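Local coordinates for protein carbohydrate kinase, FGGY (Novosphingobium aromaticivorans, PDB 3H6E) that probably transfers a phosphate group to a sugar or related substrate, as a two-domain kinase of the FGGY family with the actin-like ATPase fold, at residues Leu40-Gly44 with Ile45-Asp49; Met188-Leu192 with Gly193-Arg197; Pro270-Thr273 with Ala274-Pro277; Pro319-Pro322 with Ala323-Ala326. All coordinates share one frame; numbering follows the deposited sequence.

Contact 1 of 4, residues Leu40-Gly44 with Ile45-Asp49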
ATOM      1  N   LEU A  40     -11.780  15.410  10.366  1.00 51.56           N
ATOM      2  CA  LEU A  40     -13.044  16.035  10.726  1.00 49.46           C
ATOM      3  C   LEU A  40     -13.458  15.591  12.124  1.00 52.22           C
ATOM      4  O   LEU A  40     -13.625  14.397  12.380  1.00 50.14           O
ATOM      5  CB  LEU A  40     -14.130  15.639   9.724  1.00 49.70           C
ATOM      6  CG  LEU A  40     -15.526  16.223   9.949  1.00 50.87           C
ATOM      7  CD1 LEU A  40     -15.801  17.336   8.951  1.00 52.77           C
ATOM      8  CD2 LEU A  40     -16.576  15.134   9.827  1.00 48.68           C
ATOM      9  N   GLU A  41     -13.625  16.549  13.028  1.00 54.19           N
ATOM     10  CA  GLU A  41     -14.060  16.239  14.384  1.00 52.92           C
ATOM     11  C   GLU A  41     -15.583  16.117  14.441  1.00 54.84           C
ATOM     12  O   GLU A  41     -16.298  16.840  13.746  1.00 54.86           O
ATOM     13  CB  GLU A  41     -13.559  17.299  15.362  1.00 53.48           C
ATOM     14  CG  GLU A  41     -13.278  16.761  16.752  1.00 55.98           C
ATOM     15  CD  GLU A  41     -12.273  15.620  16.743  1.00 55.52           C
ATOM     16  OE1 GLU A  41     -11.678  15.344  15.678  1.00 51.55           O
ATOM     17  OE2 GLU A  41     -12.078  14.997  17.808  1.00 56.84           O
ATOM     18  N   ILE A  42     -16.083  15.203  15.265  1.00 55.40           N
ATOM     19  CA  ILE A  42     -17.509  14.905  15.258  1.00 56.65           C
ATOM     20  C   ILE A  42     -18.045  14.568  16.654  1.00 58.65           C
ATOM     21  O   ILE A  42     -19.225  14.775  16.940  1.00 59.23           O
ATOM     22  CB  ILE A  42     -17.821  13.755  14.268  1.00 55.92           C
ATOM     23  CG1 ILE A  42     -18.869  14.185  13.232  1.00 53.91           C
ATOM     24  CG2 ILE A  42     -18.230  12.495  15.017  1.00 54.75           C
ATOM     25  CD1 ILE A  42     -20.299  13.971  13.674  1.00 52.66           C
ATOM     26  N   ASP A  43     -17.172  14.056  17.518  1.00 58.70           N
ATOM     27  CA  ASP A  43     -17.521  13.755  18.905  1.00 59.79           C
ATOM     28  C   ASP A  43     -16.251  13.636  19.734  1.00 59.32           C
ATOM     29  O   ASP A  43     -16.282  13.208  20.889  1.00 59.03           O
ATOM     30  CB  ASP A  43     -18.294  12.436  19.008  1.00 58.97           C
ATOM     31  CG  ASP A  43     -19.763  12.588  18.665  1.00 64.41           C
ATOM     32  OD1 ASP A  43     -20.565  12.857  19.588  1.00 66.51           O
ATOM     33  OD2 ASP A  43     -20.116  12.437  17.476  1.00 62.44           O
ATOM     34  N   GLY A  44     -15.133  14.031  19.138  1.00 58.44           N
ATOM     35  CA  GLY A  44     -13.830  13.639  19.638  1.00 55.99           C
ATOM     36  C   GLY A  44     -13.423  12.482  18.752  1.00 53.82           C
ATOM     37  O   GLY A  44     -12.338  11.915  18.881  1.00 52.84           O
ATOM     38  N   ILE A  45     -14.329  12.145  17.837  1.00 54.19           N
ATOM     39  CA  ILE A  45     -14.134  11.073  16.871  1.00 49.98           C
ATOM     40  C   ILE A  45     -13.618  11.623  15.544  1.00 48.61           C
ATOM     41  O   ILE A  45     -14.316  12.374  14.861  1.00 48.43           O
ATOM     42  CB  ILE A  45     -15.453  10.324  16.614  1.00 48.13           C
ATOM     43  CG1 ILE A  45     -15.969   9.693  17.907  1.00 49.44           C
ATOM     44  CG2 ILE A  45     -15.272   9.270  15.537  1.00 45.29           C
ATOM     45  CD1 ILE A  45     -17.104   8.711  17.691  1.00 46.51           C
ATOM     46  N   ARG A  46     -12.395  11.250  15.183  1.00 45.61           N
ATOM     47  CA  ARG A  46     -11.792  11.707  13.934  1.00 43.55           C
ATOM     48  C   ARG A  46     -12.413  11.011  12.725  1.00 42.59           C
ATOM     49  O   ARG A  46     -12.614   9.797  12.727  1.00 38.76           O
ATOM     50  CB  ARG A  46     -10.275  11.510  13.962  1.00 42.72           C
ATOM     51  CG  ARG A  46      -9.523  12.682  14.576  1.00 46.82           C
ATOM     52  CD  ARG A  46      -8.453  12.220  15.556  1.00 45.54           C
ATOM     53  NE  ARG A  46      -7.322  11.572  14.901  1.00 44.05           N
ATOM     54  CZ  ARG A  46      -6.416  10.837  15.540  1.00 42.85           C
ATOM     55  NH1 ARG A  46      -6.512  10.651  16.851  1.00 41.55           N
ATOM     56  NH2 ARG A  46      -5.414  10.284  14.871  1.00 39.98           N
ATOM     57  N   ARG A  47     -12.714  11.795  11.695  1.00 43.19           N
ATOM     58  CA  ARG A  47     -13.419  11.289  10.524  1.00 42.19           C
ATOM     59  C   ARG A  47     -12.726  11.690   9.232  1.00 41.45           C
ATOM     60  O   ARG A  47     -12.059  12.723   9.168  1.00 42.35           O
ATOM     61  CB  ARG A  47     -14.855  11.822  10.504  1.00 42.22           C
ATOM     62  CG  ARG A  47     -15.553  11.786  11.854  1.00 43.45           C
ATOM     63  CD  ARG A  47     -15.972  10.379  12.220  1.00 40.99           C
ATOM     64  NE  ARG A  47     -17.325  10.078  11.763  1.00 42.93           N
ATOM     65  CZ  ARG A  47     -18.344   9.816  12.577  1.00 44.83           C
ATOM     66  NH1 ARG A  47     -18.160   9.805  13.889  1.00 46.33           N
ATOM     67  NH2 ARG A  47     -19.544   9.551  12.083  1.00 40.74           N
ATOM     68  N   LEU A  48     -12.881  10.860   8.205  1.00 39.50           N
ATOM     69  CA  LEU A  48     -12.551  11.266   6.847  1.00 40.45           C
ATOM     70  C   LEU A  48     -13.561  12.331   6.441  1.00 43.41           C
ATOM     71  O   LEU A  48     -14.763  12.161   6.647  1.00 41.93           O
ATOM     72  CB  LEU A  48     -12.630  10.074   5.893  1.00 40.26           C
ATOM     73  CG  LEU A  48     -11.360   9.248   5.668  1.00 37.91           C
ATOM     74  CD1 LEU A  48     -10.433   9.307   6.871  1.00 38.21           C
ATOM     75  CD2 LEU A  48     -11.723   7.810   5.321  1.00 32.00           C
ATOM     76  N   ASP A  49     -13.080  13.434   5.883  1.00 43.82           N
ATOM     77  CA  ASP A  49     -13.965  14.541   5.543  1.00 44.36           C
ATOM     78  C   ASP A  49     -14.614  14.329   4.184  1.00 44.89           C
ATOM     79  O   ASP A  49     -14.216  14.942   3.195  1.00 47.05           O
ATOM     80  CB  ASP A  49     -13.207  15.867   5.568  1.00 48.28           C
ATOM     81  CG  ASP A  49     -14.134  17.064   5.654  1.00 51.01           C
ATOM     82  OD1 ASP A  49     -15.351  16.893   5.415  1.00 49.46           O
ATOM     83  OD2 ASP A  49     -13.645  18.172   5.963  1.00 51.78           O
TER
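Leu40 and Arg47 pair in the short beta hairpin of strands 40-41 and 46-47, where they form an antiparallel hydrogen-bonded pair. Leu40 N donates to Arg47 O at 3.0 Å; the return bond, from Arg47 N to Leu40 O, is bent and weak. On the same face, Leu40 CD2 rests 3.8 Å from Arg47 CB. Next to this pair the Glu41 chain bends back toward the other strand, though the placement of its carboxylate is less certain.

Round the turn, Ile42 CG2 packs 3.9 Å from Ile45 CB, and Asp43 CB lies 3.8 Å from Ile45 CG1. Ile42 CB sits over one face of the Arg47 guanidinium, while Ile45 CB lies in its plane at the edge. Gly44 has a positive phi (99°) that would jam a side chain against the carbonyl oxygen of Asp43.

The hairpin is held from outside by the loop after strand 88-89: Arg47 NE bonds to Pro92 O, Arg46 N to Gln98 OE1, and Leu40 touches Pro92. Beyond the strands, Asp49 stands at the N-cap of helix 50-63. With CG of Leu40 anti to the backbone N (chi1 -179°), its CD1 reaches to 3.6 Å from Asp49 OD1, the same oxygen that caps Asp52 N.

Contact 2 of 4, residues Met188-Leu192 with Gly193-Arg197; sequences MAKRL and GWAAR
Leu192 CD1 sits squarely over one face of the Trp194 indole, 3.5 Å from the centroid of the six-membered ring and only 5° off its normal, a clear CH-pi contact. The two side chains run side by side and point the same way; in both, CG lies anti to the carbonyl carbon (chi1 -66° for Leu192, -71° for Trp194), which carries the methyl over the benzene part of the indole. The selenomethionine at Met188 comes in obliquely, its CE 4.2 Å from Trp194 CZ3. At the base of the tryptophan, Ala189 CB packs 4.4 Å from Trp194 CB; one residue on, Ala195 CB meets Lys190 CG at 3.9 Å.

The backbone supplies the turn. Gly193 leaves helix 187-191 with positive phi in a Schellman motif, its N donating to Lys190 O at 2.9 Å. Ala195 N bonds to Ala189 O at 2.8 Å, so the following turn is tied to the end of the helix.

At the polar edge, Trp194 NE1 bonds to Asp137 OD2, whose partner oxygen OD1 makes a salt bridge with Arg197 NH1. A serine in place of Trp194 would probably leave Leu192 CD1 and Met188 CE without the ring they pack on and Asp137 OD2 without its indole donor. Lys190 NZ forms a salt bridge with Asp184 OD2. The indole is further packed by Tyr108 of helix 102-109 and by Leu133 and Trp134 of helix 129-139, while Phe185 of strand 184-185 touches Lys190 and Ala195.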
HETATM    1  N   MSE A 188     -16.353 -14.820   9.631  1.00 25.16           N
HETATM    2  CA  MSE A 188     -16.791 -13.825  10.603  1.00 27.37           C
HETATM    3  C   MSE A 188     -17.745 -12.794  10.010  1.00 27.38           C
HETATM    4  O   MSE A 188     -18.820 -12.550  10.554  1.00 27.24           O
HETATM    5  CB  MSE A 188     -15.595 -13.101  11.222  1.00 26.22           C
HETATM    6  CG  MSE A 188     -16.006 -12.032  12.222  1.00 28.49           C
HETATM    7 SE   MSE A 188     -14.597 -10.765  12.684  1.00 38.58          SE
HETATM    8  CE  MSE A 188     -14.319  -9.954  10.930  1.00 26.82           C
ATOM      9  N   ALA A 189     -17.340 -12.184   8.902  1.00 26.89           N
ATOM     10  CA  ALA A 189     -18.139 -11.137   8.273  1.00 26.67           C
ATOM     11  C   ALA A 189     -19.506 -11.659   7.839  1.00 25.79           C
ATOM     12  O   ALA A 189     -20.493 -10.925   7.845  1.00 25.48           O
ATOM     13  CB  ALA A 189     -17.395 -10.537   7.093  1.00 23.73           C
ATOM     14  N   LYS A 190     -19.554 -12.930   7.454  1.00 25.69           N
ATOM     15  CA  LYS A 190     -20.813 -13.566   7.082  1.00 26.83           C
ATOM     16  C   LYS A 190     -21.658 -13.802   8.330  1.00 27.53           C
ATOM     17  O   LYS A 190     -22.825 -13.413   8.392  1.00 25.41           O
ATOM     18  CB  LYS A 190     -20.553 -14.887   6.354  1.00 22.65           C
ATOM     19  CG  LYS A 190     -20.060 -14.707   4.931  1.00 24.71           C
ATOM     20  CD  LYS A 190     -19.640 -16.022   4.293  1.00 22.46           C
ATOM     21  CE  LYS A 190     -19.369 -15.823   2.804  1.00 23.43           C
ATOM     22  NZ  LYS A 190     -18.791 -17.030   2.146  1.00 24.53           N
ATOM     23  N   ARG A 191     -21.036 -14.424   9.326  1.00 25.43           N
ATOM     24  CA  ARG A 191     -21.666 -14.750  10.599  1.00 27.87           C
ATOM     25  C   ARG A 191     -22.398 -13.554  11.221  1.00 28.92           C
ATOM     26  O   ARG A 191     -23.550 -13.670  11.654  1.00 25.04           O
ATOM     27  CB  ARG A 191     -20.588 -15.238  11.564  1.00 29.38           C
ATOM     28  CG  ARG A 191     -20.962 -16.443  12.384  1.00 29.89           C
ATOM     29  CD  ARG A 191     -19.883 -16.723  13.415  1.00 32.31           C
ATOM     30  NE  ARG A 191     -19.694 -15.590  14.317  1.00 33.62           N
ATOM     31  CZ  ARG A 191     -18.562 -14.907  14.439  1.00 32.31           C
ATOM     32  NH1 ARG A 191     -17.499 -15.243  13.722  1.00 33.27           N
ATOM     33  NH2 ARG A 191     -18.491 -13.893  15.285  1.00 33.36           N
ATOM     34  N   LEU A 192     -21.716 -12.411  11.269  1.00 27.43           N
ATOM     35  CA  LEU A 192     -22.243 -11.208  11.906  1.00 25.30           C
ATOM     36  C   LEU A 192     -23.285 -10.496  11.050  1.00 26.57           C
ATOM     37  O   LEU A 192     -23.912  -9.536  11.496  1.00 28.24           O
ATOM     38  CB  LEU A 192     -21.104 -10.241  12.228  1.00 25.74           C
ATOM     39  CG  LEU A 192     -20.071 -10.683  13.265  1.00 28.39           C
ATOM     40  CD1 LEU A 192     -18.903  -9.711  13.283  1.00 26.08           C
ATOM     41  CD2 LEU A 192     -20.698 -10.805  14.650  1.00 26.73           C
ATOM     42  N   GLY A 193     -23.461 -10.955   9.818  1.00 27.50           N
ATOM     43  CA  GLY A 193     -24.386 -10.309   8.906  1.00 26.03           C
ATOM     44  C   GLY A 193     -23.774  -9.100   8.219  1.00 27.78           C
ATOM     45  O   GLY A 193     -24.469  -8.350   7.536  1.00 28.52           O
ATOM     46  N   TRP A 194     -22.469  -8.907   8.397  1.00 26.60           N
ATOM     47  CA  TRP A 194     -21.776  -7.794   7.755  1.00 27.40           C
ATOM     48  C   TRP A 194     -21.675  -7.986   6.243  1.00 27.29           C
ATOM     49  O   TRP A 194     -21.876  -7.046   5.473  1.00 25.45           O
ATOM     50  CB  TRP A 194     -20.382  -7.593   8.355  1.00 26.64           C
ATOM     51  CG  TRP A 194     -20.397  -7.049   9.762  1.00 29.20           C
ATOM     52  CD1 TRP A 194     -21.481  -6.593  10.454  1.00 28.55           C
ATOM     53  CD2 TRP A 194     -19.265  -6.873  10.627  1.00 27.95           C
ATOM     54  NE1 TRP A 194     -21.098  -6.160  11.703  1.00 28.75           N
ATOM     55  CE2 TRP A 194     -19.743  -6.319  11.832  1.00 28.36           C
ATOM     56  CE3 TRP A 194     -17.897  -7.135  10.500  1.00 25.81           C
ATOM     57  CZ2 TRP A 194     -18.903  -6.024  12.904  1.00 27.88           C
ATOM     58  CZ3 TRP A 194     -17.065  -6.842  11.564  1.00 26.47           C
ATOM     59  CH2 TRP A 194     -17.571  -6.293  12.751  1.00 26.59           C
ATOM     60  N   ALA A 195     -21.366  -9.210   5.826  1.00 25.75           N
ATOM     61  CA  ALA A 195     -21.198  -9.515   4.408  1.00 26.52           C
ATOM     62  C   ALA A 195     -22.453  -9.189   3.606  1.00 25.48           C
ATOM     63  O   ALA A 195     -22.372  -8.784   2.447  1.00 24.98           O
ATOM     64  CB  ALA A 195     -20.814 -10.977   4.220  1.00 26.47           C
ATOM     65  N   ALA A 196     -23.610  -9.356   4.235  1.00 26.48           N
ATOM     66  CA  ALA A 196     -24.884  -9.119   3.568  1.00 26.98           C
ATOM     67  C   ALA A 196     -25.163  -7.632   3.358  1.00 26.32           C
ATOM     68  O   ALA A 196     -25.996  -7.260   2.530  1.00 27.66           O
ATOM     69  CB  ALA A 196     -26.019  -9.769   4.352  1.00 26.74           C
ATOM     70  N   ARG A 197     -24.467  -6.785   4.112  1.00 25.47           N
ATOM     71  CA  ARG A 197     -24.664  -5.341   4.017  1.00 27.21           C
ATOM     72  C   ARG A 197     -23.864  -4.699   2.880  1.00 27.23           C
ATOM     73  O   ARG A 197     -24.159  -3.577   2.471  1.00 28.38           O
ATOM     74  CB  ARG A 197     -24.285  -4.661   5.331  1.00 26.73           C
ATOM     75  CG  ARG A 197     -25.044  -5.146   6.552  1.00 28.11           C
ATOM     76  CD  ARG A 197     -24.507  -4.445   7.793  1.00 29.37           C
ATOM     77  NE  ARG A 197     -25.088  -4.944   9.034  1.00 34.01           N
ATOM     78  CZ  ARG A 197     -24.702  -4.548  10.243  1.00 35.67           C
ATOM     79  NH1 ARG A 197     -23.730  -3.651  10.372  1.00 32.08           N
ATOM     80  NH2 ARG A 197     -25.283  -5.049  11.326  1.00 35.41           N
TER

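Contact 3 of 4, residues Pro270-Thr273 with Ala274-Pro277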
ATOM      1  N   PRO A 270       0.074 -20.815  -7.648  1.00 37.99           N
ATOM      2  CA  PRO A 270      -0.737 -20.758  -6.428  1.00 35.82           C
ATOM      3  C   PRO A 270       0.154 -20.928  -5.205  1.00 35.17           C
ATOM      4  O   PRO A 270       1.019 -21.802  -5.206  1.00 39.13           O
ATOM      5  CB  PRO A 270      -1.670 -21.964  -6.569  1.00 36.05           C
ATOM      6  CG  PRO A 270      -1.659 -22.304  -8.030  1.00 39.99           C
ATOM      7  CD  PRO A 270      -0.286 -21.958  -8.504  1.00 38.11           C
ATOM      8  N   VAL A 271      -0.042 -20.105  -4.181  1.00 31.98           N
ATOM      9  CA  VAL A 271       0.761 -20.215  -2.971  1.00 30.88           C
ATOM     10  C   VAL A 271      -0.110 -20.539  -1.755  1.00 32.23           C
ATOM     11  O   VAL A 271      -1.318 -20.296  -1.753  1.00 30.33           O
ATOM     12  CB  VAL A 271       1.595 -18.939  -2.716  1.00 29.35           C
ATOM     13  CG1 VAL A 271       2.516 -18.670  -3.890  1.00 28.63           C
ATOM     14  CG2 VAL A 271       0.689 -17.752  -2.487  1.00 29.64           C
ATOM     15  N   ASP A 272       0.513 -21.104  -0.727  1.00 30.96           N
ATOM     16  CA  ASP A 272      -0.197 -21.517   0.475  1.00 31.88           C
ATOM     17  C   ASP A 272      -0.089 -20.439   1.542  1.00 30.68           C
ATOM     18  O   ASP A 272       0.742 -20.530   2.444  1.00 30.51           O
ATOM     19  CB  ASP A 272       0.382 -22.834   0.995  1.00 33.92           C
ATOM     20  CG  ASP A 272      -0.481 -23.470   2.066  1.00 37.28           C
ATOM     21  OD1 ASP A 272      -1.445 -22.814   2.515  1.00 34.64           O
ATOM     22  OD2 ASP A 272      -0.197 -24.625   2.457  1.00 39.01           O
ATOM     23  N   THR A 273      -0.935 -19.420   1.438  1.00 31.02           N
ATOM     24  CA  THR A 273      -0.873 -18.277   2.347  1.00 30.12           C
ATOM     25  C   THR A 273      -1.313 -18.604   3.776  1.00 27.72           C
ATOM     26  O   THR A 273      -0.872 -17.954   4.727  1.00 26.87           O
ATOM     27  CB  THR A 273      -1.695 -17.088   1.814  1.00 28.28           C
ATOM     28  OG1 THR A 273      -2.976 -17.552   1.373  1.00 27.74           O
ATOM     29  CG2 THR A 273      -0.977 -16.436   0.647  1.00 28.48           C
ATOM     30  N   ALA A 274      -2.172 -19.608   3.923  1.00 28.98           N
ATOM     31  CA  ALA A 274      -2.635 -20.039   5.241  1.00 28.55           C
ATOM     32  C   ALA A 274      -1.471 -20.444   6.143  1.00 27.50           C
ATOM     33  O   ALA A 274      -1.621 -20.558   7.356  1.00 27.67           O
ATOM     34  CB  ALA A 274      -3.619 -21.185   5.106  1.00 27.02           C
ATOM     35  N   THR A 275      -0.307 -20.648   5.540  1.00 30.30           N
ATOM     36  CA  THR A 275       0.867 -21.109   6.269  1.00 29.88           C
ATOM     37  C   THR A 275       1.794 -19.960   6.704  1.00 29.67           C
ATOM     38  O   THR A 275       2.775 -20.179   7.419  1.00 28.53           O
ATOM     39  CB  THR A 275       1.671 -22.106   5.418  1.00 31.67           C
ATOM     40  OG1 THR A 275       2.422 -22.972   6.275  1.00 35.33           O
ATOM     41  CG2 THR A 275       2.617 -21.368   4.475  1.00 27.99           C
ATOM     42  N   LEU A 276       1.476 -18.739   6.277  1.00 27.48           N
ATOM     43  CA  LEU A 276       2.311 -17.572   6.567  1.00 26.87           C
ATOM     44  C   LEU A 276       2.346 -17.227   8.054  1.00 25.98           C
ATOM     45  O   LEU A 276       1.351 -17.373   8.752  1.00 26.03           O
ATOM     46  CB  LEU A 276       1.839 -16.359   5.761  1.00 26.31           C
ATOM     47  CG  LEU A 276       2.117 -16.381   4.258  1.00 25.50           C
ATOM     48  CD1 LEU A 276       1.305 -15.312   3.543  1.00 22.19           C
ATOM     49  CD2 LEU A 276       3.608 -16.212   3.985  1.00 23.74           C
ATOM     50  N   PRO A 277       3.505 -16.754   8.531  1.00 25.73           N
ATOM     51  CA  PRO A 277       3.798 -16.438   9.935  1.00 24.86           C
ATOM     52  C   PRO A 277       3.301 -15.060  10.358  1.00 25.73           C
ATOM     53  O   PRO A 277       4.004 -14.076  10.135  1.00 29.22           O
ATOM     54  CB  PRO A 277       5.338 -16.447   9.986  1.00 25.94           C
ATOM     55  CG  PRO A 277       5.803 -16.909   8.617  1.00 26.81           C
ATOM     56  CD  PRO A 277       4.692 -16.585   7.683  1.00 25.95           C
TER
HETATM   57  O   HOH W   1      -3.477 -21.572   1.877  1.00 30.94           O
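Thr273 and Leu276 are joined by a backbone bond from Leu276 N to Thr273 O of 2.9 Å, nearly straight at 167°. It is one of two successive i+3 to i bonds of a 3-10 turn in the loop between strands 261-266 and 282-286. The other, from Thr275 N to Asp272 O, is longer at 3.3 Å and less certain, since both atoms are crowded by neighbours in the model.

Ala274 N turns to a water instead. The water accepts from Ala274 N at 3.1 Å and donates to Asp272 OD1 at 2.5 Å, bridging carboxylate and amide at the start of the turn. CG of Asp272 stands anti to the backbone N (chi1 -168°), which brings OD1 alongside the Ala274 backbone and methyl. Thr273 OG1 is satisfied outside the turn by Gln181 OE1, from the stretch between strands 178-179 and 184-185.

The apolar side is carried by Thr273 CG2 and Leu276 CD1, 3.9 Å apart. Both residues pack on Val284 of strand 282-286, and the side chain of the buried Thr273 also packs against Pro294 of strand 292-298. The turn is therefore two-sided: Asp272 OD1 and Ala274 N share a water, while Thr273 O takes Leu276 N and the threonine hydroxyl bonds to Gln181, a polar link between chain regions far apart in sequence.

Contact 4 of 4, residues Pro319-Pro322 with Ala323-Ala326; sequences PDQP and ALLA
The flat side-chain amide of Gln321 lies beside the Leu324 branch, which approaches it obliquely: CD2 of Leu324 is 4.2 Å from CD of Gln321. The bend of the glutamine at chi2 (-45°) folds the amide back to this methyl. The other flat group, the Asp320 carboxylate, forms a salt bridge from OD2 to Arg367 NH2 of helix 363-384, while its CB touches Leu324 CD2 at 3.7 Å. One leucine methyl thus meets two consecutive residues of the preceding turn.

Three backbone bonds run alongside these contacts. Leu324 N donates to Asp320 O at 2.9 Å, and Leu325 N reaches Gln321 O at 2.6 Å. Pro322 has no N-H to give, but its carbonyl O accepts from Ala326 N, also at 2.6 Å.

Outside the turn, Leu324 rests on Phe364 and Arg367 of helix 363-384 and on Val402 of helix 401-410; Leu325 also meets Asp401 and Val402, and Ala323 touches Phe364. Replacing Leu324 with an alanine would probably open a gap between Asp320 CB, the Gln321 amide and the side chains of Phe364 and Val402. The pattern of each N-H bonded to the carbonyl four residues back is that of the opening of an alpha-helix, here helix 321-326, with a proline near its N terminus, where a missing amide hydrogen costs no internal helix bond.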
ATOM      1  N   PRO A 319      24.060  13.127  -4.178  1.00 43.85           N
ATOM      2  CA  PRO A 319      25.500  13.413  -4.223  1.00 41.57           C
ATOM      3  C   PRO A 319      26.307  12.585  -3.226  1.00 41.14           C
ATOM      4  O   PRO A 319      27.522  12.457  -3.379  1.00 40.67           O
ATOM      5  CB  PRO A 319      25.570  14.896  -3.854  1.00 40.61           C
ATOM      6  CG  PRO A 319      24.283  15.450  -4.342  1.00 44.17           C
ATOM      7  CD  PRO A 319      23.260  14.364  -4.108  1.00 44.24           C
ATOM      8  N   ASP A 320      25.637  12.020  -2.228  1.00 40.28           N
ATOM      9  CA  ASP A 320      26.315  11.241  -1.196  1.00 40.34           C
ATOM     10  C   ASP A 320      26.545   9.784  -1.592  1.00 40.67           C
ATOM     11  O   ASP A 320      27.354   9.088  -0.975  1.00 42.95           O
ATOM     12  CB  ASP A 320      25.530  11.292   0.116  1.00 41.64           C
ATOM     13  CG  ASP A 320      25.598  12.648   0.785  1.00 43.51           C
ATOM     14  OD1 ASP A 320      25.919  13.643   0.101  1.00 46.55           O
ATOM     15  OD2 ASP A 320      25.330  12.717   2.001  1.00 44.93           O
ATOM     16  N   GLN A 321      25.833   9.320  -2.614  1.00 38.52           N
ATOM     17  CA  GLN A 321      25.866   7.904  -2.981  1.00 39.76           C
ATOM     18  C   GLN A 321      27.268   7.315  -3.170  1.00 39.78           C
ATOM     19  O   GLN A 321      27.578   6.272  -2.594  1.00 40.16           O
ATOM     20  CB  GLN A 321      24.983   7.630  -4.202  1.00 39.66           C
ATOM     21  CG  GLN A 321      23.499   7.829  -3.932  1.00 38.11           C
ATOM     22  CD  GLN A 321      23.056   7.199  -2.620  1.00 39.18           C
ATOM     23  OE1 GLN A 321      22.413   7.851  -1.794  1.00 39.20           O
ATOM     24  NE2 GLN A 321      23.411   5.934  -2.414  1.00 34.88           N
ATOM     25  N   PRO A 322      28.117   7.976  -3.975  1.00 40.56           N
ATOM     26  CA  PRO A 322      29.455   7.421  -4.226  1.00 40.33           C
ATOM     27  C   PRO A 322      30.253   7.234  -2.942  1.00 41.83           C
ATOM     28  O   PRO A 322      30.923   6.214  -2.783  1.00 41.14           O
ATOM     29  CB  PRO A 322      30.115   8.479  -5.114  1.00 38.77           C
ATOM     30  CG  PRO A 322      28.980   9.194  -5.763  1.00 41.05           C
ATOM     31  CD  PRO A 322      27.884   9.216  -4.738  1.00 42.02           C
ATOM     32  N   ALA A 323      30.176   8.204  -2.037  1.00 42.33           N
ATOM     33  CA  ALA A 323      30.902   8.125  -0.774  1.00 43.32           C
ATOM     34  C   ALA A 323      30.294   7.063   0.140  1.00 42.94           C
ATOM     35  O   ALA A 323      31.014   6.324   0.817  1.00 42.28           O
ATOM     36  CB  ALA A 323      30.928   9.478  -0.088  1.00 41.11           C
ATOM     37  N   LEU A 324      28.966   6.999   0.159  1.00 41.50           N
ATOM     38  CA  LEU A 324      28.266   5.909   0.824  1.00 40.66           C
ATOM     39  C   LEU A 324      28.770   4.596   0.247  1.00 40.84           C
ATOM     40  O   LEU A 324      29.131   3.669   0.975  1.00 38.73           O
ATOM     41  CB  LEU A 324      26.761   6.031   0.581  1.00 38.14           C
ATOM     42  CG  LEU A 324      25.908   6.705   1.655  1.00 39.77           C
ATOM     43  CD1 LEU A 324      26.777   7.351   2.718  1.00 38.37           C
ATOM     44  CD2 LEU A 324      24.991   7.738   1.012  1.00 36.64           C
ATOM     45  N   LEU A 325      28.800   4.543  -1.079  1.00 41.22           N
ATOM     46  CA  LEU A 325      29.176   3.343  -1.805  1.00 41.59           C
ATOM     47  C   LEU A 325      30.626   2.965  -1.521  1.00 42.78           C
ATOM     48  O   LEU A 325      30.928   1.822  -1.174  1.00 42.77           O
ATOM     49  CB  LEU A 325      28.975   3.569  -3.305  1.00 39.95           C
ATOM     50  CG  LEU A 325      28.498   2.363  -4.107  1.00 43.78           C
ATOM     51  CD1 LEU A 325      29.504   1.223  -3.999  1.00 44.53           C
ATOM     52  CD2 LEU A 325      27.114   1.927  -3.635  1.00 35.53           C
ATOM     53  N   ALA A 326      31.520   3.936  -1.668  1.00 41.94           N
ATOM     54  CA  ALA A 326      32.945   3.698  -1.483  1.00 44.30           C
ATOM     55  C   ALA A 326      33.275   3.284  -0.051  1.00 42.58           C
ATOM     56  O   ALA A 326      34.336   2.718   0.210  1.00 42.66           O
ATOM     57  CB  ALA A 326      33.744   4.932  -1.882  1.00 44.55           C
TER

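In the fold
Along the chain the four contacts come strictly in series; none nests in or crosses another, and none touches another. Contact 1 closes the small hairpin that leads into helix 50-63. Contact 2 ends helix 187-191 and turns the chain toward strand 201-202; its centre lies about 26 Å from that of contact 1. Contact 3 shapes the loop joining strands 261-266 and 282-286 on the seven-stranded sheet, about 24 Å from contact 2, centre to centre. Contact 4 begins helix 321-326 against helices 363-384 and 401-410. Contacts 2 and 4, with centres about 54 Å apart, lie on opposite sides of the chain's centre.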